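Local structure of plantazolicin methyltransferase BamL (Bacillus amyloliquefaciens subsp. plantarum, 5DLY) at residues 44-49 against 78-83; 63-68 against 72-77. The protein probably transfers methyl groups from S-adenosyl-L-methionine to the amino terminus of a precursor of the antibiotic plantazolicin. One frame throughout, in Å; residues are numbered along the deposited sequence.

Both interactions use helix 72-80, interaction 2 its first part and interaction 1 its last residues. Interaction 2 is buried: the helix lies against strand 62-66 of the central sheet, and its chemistry is mixed, with aliphatic packing farther along the helix and two waters at the N-terminal end, close to bound S-adenosyl-L-homocysteine. Interaction 1 is smaller and only partly buried, joining the end of the same helix and the chain after it to the long helix 23-56 through one apolar touch, with two opposite charges near each other but not in contact. The two meet where Ile45 packs on Val73, Tyr76 and Leu77 and where Glu46 OE2 and Tyr76 OH form a hydrogen bond.

Interaction 1 of 2, residues 44-49 against 78-83; sequences SIETFL and NSRFQK
Leu49 sets its methyls against the edge of the Phe81 ring, the two side chains reaching toward each other from opposite directions. CD1 lies in the ring plane, 3.6 Å from Phe81 CE2, whereas CD2 sits off the plane, 3.9 Å from that same CE2. The leucine therefore abuts the ring edge instead of lying over a face. In Phe81 the CG is anti to the carbonyl carbon (chi1 -56°), which sends the ring from the chain just beyond helix 72-80 toward helix 23-56. Pro60 also touches Leu49, and Glu59 touches Phe81, so the chain leading into strand 62-66 borders the same contact.

Glu46 and Arg80 approach more loosely one turn away. The carboxylate bends over toward the arginine, but its OE2 comes no nearer than 4.4 Å to the aliphatic Arg80 CG and 4.8 Å to Arg80 NH1. That oxygen makes a hydrogen bond with Tyr76 OH, one turn back on helix 72-80, and Arg80 in turn makes a cation-pi contact with the Tyr76 ring. Between residues 44-49 and 78-83 themselves, the attachment is thus dispersion at a ring edge, with charge attraction at most a weak, longer-range addition; the polar tie between the two helices runs through Tyr76.

Interaction 2 of 2, residues 63-68 against 72-77; sequences VLDIGC and QVIQYL. With SAH (S-adenosyl-L-homocysteine), chain C.
Val73 lies against the carboxylate of Asp65, its CB 3.5 Å from OD2 and its CG1 3.7 Å from that same oxygen. Asp65 extends toward the helix with CG anti to the backbone N (chi1 -169°), and beside it the CD1 end of Ile74 reaches back to the aspartate CB at 4.1 Å. Farther from the bound S-adenosyl-L-homocysteine, Val63 and Leu77 cross at about a right angle, with Val63 CG1 3.7 Å from Leu77 CD1. Strand 63-66 and helix 72-77 run nearly antiparallel, at 159°, as the opening strand and helix of a beta-alpha-beta unit completed by strand 85-90.

At the N-terminal end of the helix the polar groups meet through water. One water lies 2.7 Å from Asp65 OD2, placed to donate to it, with Cys68 O as an alternative acceptor, while accepting from Ile74 N. A second accepts from Val73 N and lies 2.9 Å from Cys68 O; its link to Gln72 OE1 is weak. The side-chain NE2 of Gln72 is held by Gln70. Between strand and helix, Gly67 O takes a hydrogen bond from the amino nitrogen of S-adenosyl-L-homocysteine (2.7 Å), in the glycine-rich turn of the Rossmann-like methyltransferase fold; Asp90, which Cys68 touches, binds the ligand too. The waters thus couple first-turn amides of the helix to the aspartate and the ligand-binding loop, and the positive end of the helix dipole would be expected to favour a negatively charged Asp65.

Interaction 1 of 2, residues 44-49 against 78-83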
# COMPACT_ATOMS: atom_id res chain seq x y z
N SER A 44 -8.47 -1.77 -2.83
CA SER A 44 -7.25 -2.40 -2.35
C SER A 44 -7.46 -3.19 -1.07
O SER A 44 -6.94 -4.30 -0.94
CB SER A 44 -6.15 -1.37 -2.17
OG SER A 44 -5.82 -0.78 -3.41
N ILE A 45 -8.24 -2.63 -0.14
CA ILE A 45 -8.53 -3.32 1.13
C ILE A 45 -9.33 -4.60 0.89
O ILE A 45 -8.98 -5.67 1.38
CB ILE A 45 -9.27 -2.40 2.13
CG1 ILE A 45 -8.39 -1.21 2.54
CG2 ILE A 45 -9.75 -3.21 3.34
CD1 ILE A 45 -9.16 -0.07 3.19
N GLU A 46 -10.40 -4.49 0.10
CA GLU A 46 -11.22 -5.68 -0.16
C GLU A 46 -10.46 -6.74 -0.96
O GLU A 46 -10.77 -7.93 -0.86
CB GLU A 46 -12.55 -5.32 -0.83
CG GLU A 46 -13.49 -4.46 0.02
CD GLU A 46 -13.91 -5.10 1.34
OE1 GLU A 46 -13.78 -6.33 1.51
OE2 GLU A 46 -14.36 -4.36 2.24
N THR A 47 -9.45 -6.31 -1.72
CA THR A 47 -8.61 -7.23 -2.46
C THR A 47 -7.82 -8.07 -1.46
O THR A 47 -7.82 -9.29 -1.57
CB THR A 47 -7.69 -6.51 -3.46
OG1 THR A 47 -8.49 -5.88 -4.46
CG2 THR A 47 -6.74 -7.49 -4.15
N PHE A 48 -7.19 -7.44 -0.47
CA PHE A 48 -6.43 -8.26 0.48
C PHE A 48 -7.32 -9.11 1.38
O PHE A 48 -6.95 -10.22 1.74
CB PHE A 48 -5.29 -7.52 1.21
CG PHE A 48 -5.73 -6.54 2.29
CD1 PHE A 48 -6.36 -6.97 3.46
CD2 PHE A 48 -5.39 -5.20 2.17
CE1 PHE A 48 -6.69 -6.06 4.46
CE2 PHE A 48 -5.72 -4.28 3.17
CZ PHE A 48 -6.38 -4.72 4.31
N LEU A 49 -8.51 -8.60 1.73
CA LEU A 49 -9.46 -9.39 2.51
C LEU A 49 -9.98 -10.59 1.73
O LEU A 49 -10.10 -11.69 2.29
CB LEU A 49 -10.60 -8.52 3.01
CG LEU A 49 -10.19 -7.47 4.04
CD1 LEU A 49 -11.37 -6.56 4.33
CD2 LEU A 49 -9.65 -8.10 5.32
N ASN A 78 -12.22 -0.81 10.70
CA ASN A 78 -13.01 -0.70 11.93
C ASN A 78 -14.52 -0.79 11.69
O ASN A 78 -15.27 -1.29 12.54
CB ASN A 78 -12.68 0.62 12.65
CG ASN A 78 -13.50 0.82 13.91
OD1 ASN A 78 -13.30 0.13 14.91
ND2 ASN A 78 -14.41 1.78 13.87
N SER A 79 -14.96 -0.33 10.52
CA SER A 79 -16.37 -0.38 10.15
C SER A 79 -16.78 -1.75 9.59
O SER A 79 -17.98 -2.07 9.54
CB SER A 79 -16.70 0.72 9.14
OG SER A 79 -16.47 1.99 9.70
N ARG A 80 -15.80 -2.54 9.17
CA ARG A 80 -16.06 -3.87 8.59
C ARG A 80 -15.90 -4.97 9.63
O ARG A 80 -16.62 -5.97 9.59
CB ARG A 80 -15.14 -4.15 7.39
CG ARG A 80 -15.05 -3.04 6.36
CD ARG A 80 -16.41 -2.44 6.03
NE ARG A 80 -16.37 -0.98 6.00
CZ ARG A 80 -16.69 -0.23 4.95
NH1 ARG A 80 -17.10 -0.80 3.82
NH2 ARG A 80 -16.62 1.09 5.03
N PHE A 81 -14.96 -4.76 10.56
CA PHE A 81 -14.66 -5.74 11.60
C PHE A 81 -14.58 -5.06 12.95
O PHE A 81 -14.10 -3.93 13.08
CB PHE A 81 -13.32 -6.44 11.32
CG PHE A 81 -13.25 -7.11 9.97
CD1 PHE A 81 -13.78 -8.38 9.78
CD2 PHE A 81 -12.64 -6.47 8.90
CE1 PHE A 81 -13.71 -9.00 8.54
CE2 PHE A 81 -12.57 -7.08 7.66
CZ PHE A 81 -13.10 -8.35 7.48
N GLN A 82 -15.04 -5.77 13.97
CA GLN A 82 -14.91 -5.31 15.34
C GLN A 82 -13.75 -6.01 16.05
O GLN A 82 -13.04 -5.39 16.84
CB GLN A 82 -16.21 -5.51 16.11
CG GLN A 82 -16.25 -4.76 17.43
CD GLN A 82 -17.55 -4.96 18.18
OE1 GLN A 82 -18.56 -5.35 17.60
NE2 GLN A 82 -17.53 -4.67 19.48
N LYS A 83 -13.57 -7.30 15.76
CA LYS A 83 -12.56 -8.10 16.46
C LYS A 83 -11.32 -8.34 15.60
O LYS A 83 -10.88 -9.47 15.42
CB LYS A 83 -13.15 -9.42 16.95
CG LYS A 83 -12.82 -9.76 18.41
CD LYS A 83 -11.33 -9.78 18.71
CE LYS A 83 -11.07 -9.63 20.20
NZ LYS A 83 -11.43 -8.28 20.71

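Interaction 2 of 2, residues 63-68 against 72-77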
# COMPACT_ATOMS: atom_id res chain seq x y z
N VAL A 63 -4.32 -6.60 11.21
CA VAL A 63 -3.84 -5.83 10.06
C VAL A 63 -2.92 -4.74 10.57
O VAL A 63 -3.28 -3.99 11.47
CB VAL A 63 -5.00 -5.20 9.24
CG1 VAL A 63 -4.46 -4.34 8.10
CG2 VAL A 63 -5.91 -6.28 8.68
N LEU A 64 -1.72 -4.69 10.00
CA LEU A 64 -0.75 -3.63 10.24
C LEU A 64 -0.67 -2.75 9.00
O LEU A 64 -0.33 -3.23 7.91
CB LEU A 64 0.62 -4.24 10.58
CG LEU A 64 1.84 -3.29 10.57
CD1 LEU A 64 1.70 -2.18 11.61
CD2 LEU A 64 3.12 -4.08 10.79
N ASP A 65 -0.97 -1.47 9.16
CA ASP A 65 -1.01 -0.52 8.05
C ASP A 65 0.22 0.38 8.06
O ASP A 65 0.43 1.17 8.99
CB ASP A 65 -2.30 0.31 8.13
CG ASP A 65 -2.56 1.11 6.88
OD1 ASP A 65 -2.10 0.70 5.80
OD2 ASP A 65 -3.24 2.16 6.96
N ILE A 66 1.03 0.26 7.01
CA ILE A 66 2.32 0.98 6.94
C ILE A 66 2.15 2.30 6.19
O ILE A 66 1.67 2.31 5.07
CB ILE A 66 3.41 0.11 6.25
CG1 ILE A 66 3.58 -1.26 6.94
CG2 ILE A 66 4.74 0.87 6.16
CD1 ILE A 66 4.03 -1.22 8.39
N GLY A 67 2.53 3.42 6.81
CA GLY A 67 2.28 4.73 6.21
C GLY A 67 0.79 5.03 6.24
O GLY A 67 0.19 5.35 5.21
N CYS A 68 0.21 4.93 7.44
CA CYS A 68 -1.24 4.91 7.62
C CYS A 68 -1.93 6.26 7.44
O CYS A 68 -3.15 6.32 7.49
CB CYS A 68 -1.59 4.33 8.99
SG CYS A 68 -0.95 5.30 10.36
N GLN A 72 -7.46 6.60 7.61
CA GLN A 72 -8.62 6.28 6.78
C GLN A 72 -8.78 4.78 6.53
O GLN A 72 -9.88 4.24 6.60
CB GLN A 72 -8.55 7.02 5.44
CG GLN A 72 -8.60 8.54 5.54
CD GLN A 72 -7.23 9.20 5.58
OE1 GLN A 72 -6.28 8.68 6.15
NE2 GLN A 72 -7.14 10.38 4.96
N VAL A 73 -7.67 4.09 6.25
CA VAL A 73 -7.73 2.65 6.01
C VAL A 73 -8.15 1.91 7.27
O VAL A 73 -8.97 0.99 7.22
CB VAL A 73 -6.38 2.11 5.45
CG1 VAL A 73 -6.30 0.59 5.56
CG2 VAL A 73 -6.21 2.54 4.00
N ILE A 74 -7.60 2.31 8.40
CA ILE A 74 -7.96 1.70 9.67
C ILE A 74 -9.42 2.00 10.02
O ILE A 74 -10.14 1.13 10.52
CB ILE A 74 -6.95 2.09 10.76
CG1 ILE A 74 -5.67 1.25 10.56
CG2 ILE A 74 -7.53 1.91 12.16
CD1 ILE A 74 -4.46 1.73 11.32
N GLN A 75 -9.88 3.21 9.71
CA GLN A 75 -11.30 3.52 9.89
C GLN A 75 -12.21 2.57 9.08
O GLN A 75 -13.20 2.06 9.60
CB GLN A 75 -11.59 4.98 9.55
CG GLN A 75 -13.06 5.34 9.73
CD GLN A 75 -13.24 6.63 10.49
OE1 GLN A 75 -12.96 7.71 9.99
NE2 GLN A 75 -13.73 6.52 11.72
N TYR A 76 -11.85 2.36 7.81
CA TYR A 76 -12.58 1.45 6.94
C TYR A 76 -12.65 0.05 7.54
O TYR A 76 -13.73 -0.56 7.57
CB TYR A 76 -11.91 1.38 5.56
CG TYR A 76 -12.65 0.53 4.54
CD1 TYR A 76 -12.41 -0.84 4.44
CD2 TYR A 76 -13.56 1.11 3.67
CE1 TYR A 76 -13.08 -1.62 3.50
CE2 TYR A 76 -14.24 0.34 2.74
CZ TYR A 76 -14.00 -1.02 2.65
OH TYR A 76 -14.67 -1.77 1.71
N LEU A 77 -11.52 -0.45 8.02
CA LEU A 77 -11.44 -1.78 8.62
C LEU A 77 -12.26 -1.88 9.90
O LEU A 77 -12.91 -2.89 10.14
CB LEU A 77 -9.98 -2.18 8.87
CG LEU A 77 -9.20 -2.52 7.59
CD1 LEU A 77 -7.70 -2.52 7.86
CD2 LEU A 77 -9.66 -3.86 7.03
N SAH C . -1.26 4.50 3.05
CA SAH C . -1.79 5.86 2.72
CB SAH C . -0.67 6.71 2.12
CG SAH C . -0.73 8.14 2.67
SD SAH C . 0.38 9.23 1.81
C SAH C . -2.92 5.76 1.74
O SAH C . -3.42 4.68 1.46
OXT SAH C . -3.38 6.76 1.19
C5' SAH C . 1.97 8.59 2.24
C4' SAH C . 2.18 8.45 3.74
O4' SAH C . 3.40 7.72 3.98
C3' SAH C . 2.36 9.80 4.44
O3' SAH C . 1.38 9.94 5.49
C2' SAH C . 3.79 9.77 4.97
O2' SAH C . 3.99 10.47 6.20
C1' SAH C . 4.02 8.28 5.13
N9 SAH C . 5.43 7.86 5.20
C8 SAH C . 6.43 8.23 4.36
N7 SAH C . 7.59 7.65 4.72
C5 SAH C . 7.35 6.89 5.79
C6 SAH C . 8.15 6.02 6.66
N6 SAH C . 9.46 5.86 6.40
N1 SAH C . 7.52 5.39 7.69
C2 SAH C . 6.21 5.57 7.93
N3 SAH C . 5.40 6.36 7.17
C4 SAH C . 5.92 7.04 6.11
O HOH W 1 -5.03 3.79 8.19
O HOH W 2 -5.13 5.48 5.49